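Local coordinates for membrane-associated protein VP24 (Marburg virus - Musoke, Kenya, 1980, PDB 4OR8) that probably serves as a minor matrix protein of the virion, with a role in nucleocapsid assembly and virus budding, at residues B[77-80]-B[86-89]. Residues are numbered along the deposited sequence; the frame is centred on the assembly and turned at random.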
ATOM      1  N   ASN B  77      11.057  20.766  -9.254  1.00 26.90           N
ATOM      2  CA  ASN B  77      10.659  21.737  -8.249  1.00 30.59           C
ATOM      3  C   ASN B  77       9.376  22.455  -8.654  1.00 28.54           C
ATOM      4  O   ASN B  77       8.869  23.302  -7.921  1.00 29.42           O
ATOM      5  CB  ASN B  77      11.780  22.744  -7.999  1.00 26.89           C
ATOM      6  CG  ASN B  77      12.112  23.553  -9.229  1.00 33.31           C
ATOM      7  OD1 ASN B  77      11.603  24.657  -9.415  1.00 48.54           O
ATOM      8  ND2 ASN B  77      12.966  23.004 -10.083  1.00 36.24           N
ATOM      9  N   PHE B  78       8.851  22.108  -9.824  1.00 27.33           N
ATOM     10  CA  PHE B  78       7.615  22.710 -10.307  1.00 29.78           C
ATOM     11  C   PHE B  78       6.416  21.819 -10.007  1.00 27.28           C
ATOM     12  O   PHE B  78       5.646  21.461 -10.896  1.00 37.86           O
ATOM     13  CB  PHE B  78       7.723  23.025 -11.799  1.00 29.41           C
ATOM     14  CG  PHE B  78       8.892  23.900 -12.135  1.00 29.40           C
ATOM     15  CD1 PHE B  78       8.858  25.254 -11.859  1.00 19.64           C
ATOM     16  CD2 PHE B  78      10.034  23.365 -12.700  1.00 23.21           C
ATOM     17  CE1 PHE B  78       9.936  26.058 -12.150  1.00 23.04           C
ATOM     18  CE2 PHE B  78      11.113  24.166 -12.995  1.00 22.22           C
ATOM     19  CZ  PHE B  78      11.066  25.514 -12.717  1.00 24.26           C
ATOM     20  N   VAL B  79       6.279  21.461  -8.737  1.00 26.05           N
ATOM     21  CA  VAL B  79       5.163  20.655  -8.278  1.00 27.94           C
ATOM     22  C   VAL B  79       4.252  21.529  -7.436  1.00 22.48           C
ATOM     23  O   VAL B  79       4.688  22.540  -6.888  1.00 35.20           O
ATOM     24  CB  VAL B  79       5.641  19.456  -7.437  1.00 28.44           C
ATOM     25  CG1 VAL B  79       6.527  18.550  -8.271  1.00 25.58           C
ATOM     26  CG2 VAL B  79       6.386  19.937  -6.200  1.00 18.46           C
ATOM     27  N   VAL B  80       2.983  21.147  -7.354  1.00 20.77           N
ATOM     28  CA  VAL B  80       2.024  21.854  -6.520  1.00 27.59           C
ATOM     29  C   VAL B  80       2.524  21.868  -5.070  1.00 32.58           C
ATOM     30  O   VAL B  80       3.196  20.931  -4.636  1.00 28.39           O
ATOM     31  CB  VAL B  80       0.613  21.222  -6.632  1.00 25.50           C
ATOM     32  CG1 VAL B  80       0.141  21.259  -8.071  1.00 13.14           C
ATOM     33  CG2 VAL B  80       0.613  19.791  -6.122  1.00 18.31           C
ATOM     34  N   THR B  86       7.379  17.048   0.950  1.00 31.31           N
ATOM     35  CA  THR B  86       7.950  15.747   0.624  1.00 22.39           C
ATOM     36  C   THR B  86       9.343  15.901   0.022  1.00 23.90           C
ATOM     37  O   THR B  86      10.279  15.199   0.411  1.00 29.16           O
ATOM     38  CB  THR B  86       7.050  14.969  -0.357  1.00 23.87           C
ATOM     39  OG1 THR B  86       5.749  14.795   0.218  1.00 37.96           O
ATOM     40  CG2 THR B  86       7.646  13.609  -0.664  1.00 19.66           C
ATOM     41  N   ARG B  87       9.476  16.828  -0.920  1.00 18.96           N
ATOM     42  CA  ARG B  87      10.764  17.102  -1.545  1.00 25.07           C
ATOM     43  C   ARG B  87      11.792  17.583  -0.521  1.00 26.62           C
ATOM     44  O   ARG B  87      12.972  17.234  -0.602  1.00 26.93           O
ATOM     45  CB  ARG B  87      10.611  18.129  -2.670  1.00 28.45           C
ATOM     46  CG  ARG B  87       9.632  17.718  -3.759  1.00 21.30           C
ATOM     47  CD  ARG B  87       9.702  18.655  -4.959  1.00 23.06           C
ATOM     48  NE  ARG B  87      10.977  18.557  -5.666  1.00 20.13           N
ATOM     49  CZ  ARG B  87      11.870  19.540  -5.747  1.00 27.95           C
ATOM     50  NH1 ARG B  87      11.628  20.709  -5.171  1.00 26.49           N
ATOM     51  NH2 ARG B  87      13.003  19.356  -6.410  1.00 26.36           N
ATOM     52  N   ASN B  88      11.342  18.378   0.445  1.00 21.62           N
ATOM     53  CA  ASN B  88      12.230  18.866   1.494  1.00 25.67           C
ATOM     54  C   ASN B  88      12.671  17.755   2.441  1.00 23.73           C
ATOM     55  O   ASN B  88      13.834  17.680   2.829  1.00 23.40           O
ATOM     56  CB  ASN B  88      11.572  19.998   2.284  1.00 28.06           C
ATOM     57  CG  ASN B  88      11.262  21.205   1.423  1.00 38.68           C
ATOM     58  OD1 ASN B  88      10.254  21.883   1.622  1.00 38.71           O
ATOM     59  ND2 ASN B  88      12.126  21.474   0.452  1.00 38.15           N
ATOM     60  N   LEU B  89      11.734  16.890   2.809  1.00 23.56           N
ATOM     61  CA  LEU B  89      12.041  15.777   3.697  1.00 23.13           C
ATOM     62  C   LEU B  89      13.095  14.860   3.080  1.00 27.41           C
ATOM     63  O   LEU B  89      14.020  14.420   3.762  1.00 21.60           O
ATOM     64  CB  LEU B  89      10.773  14.991   4.017  1.00 20.26           C
ATOM     65  CG  LEU B  89      10.921  13.844   5.012  1.00 30.54           C
ATOM     66  CD1 LEU B  89      11.430  14.353   6.354  1.00 26.02           C
ATOM     67  CD2 LEU B  89       9.592  13.126   5.170  1.00 28.49           C
TER
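N77 lies against one face of the R87 guanidinium: its CA sits 3.3 Å above the plane of that group, displaced toward the rim, and comes to 3.4 Å from NH1. The CB of N77 touches the same nitrogen, at 3.5 Å from NH1 of R87, but from there the side chain turns back. With CG between the backbone N and the carbonyl carbon (chi1 62°), the amide leads away from the arginine. OD1 of N77 lies over the centre of the F78 ring, 3.4 Å above its plane. F78 itself turns outward from the helix. A weak hydrogen bond from N of V79 to O of N77 closes what resembles an inverse gamma turn centred on F78. This is the loop that joins helix 68-73 to helix 84-89 in the pyramidal VP24 fold, and R87 reaches back from the second helix to the chain that precedes it. NE of R87 donates to the carbonyl of L74, just past helix 68-73, NH2 to the carbonyl of F94, and NH1 makes a weak hydrogen bond to the side chain of Q84; together these probably limit the rotation of the buried guanidinium, and N77 packs on one face of it. Further along, V79 points into the contact. Its CG2 meets the aliphatic part of R87, 3.8 Å from CD, the two side chains crossing at a slant. The R87 chain is extended as far as CD and then bends (chi3 67°), which lets the methylene pack on valine while the charged end swings across to N77.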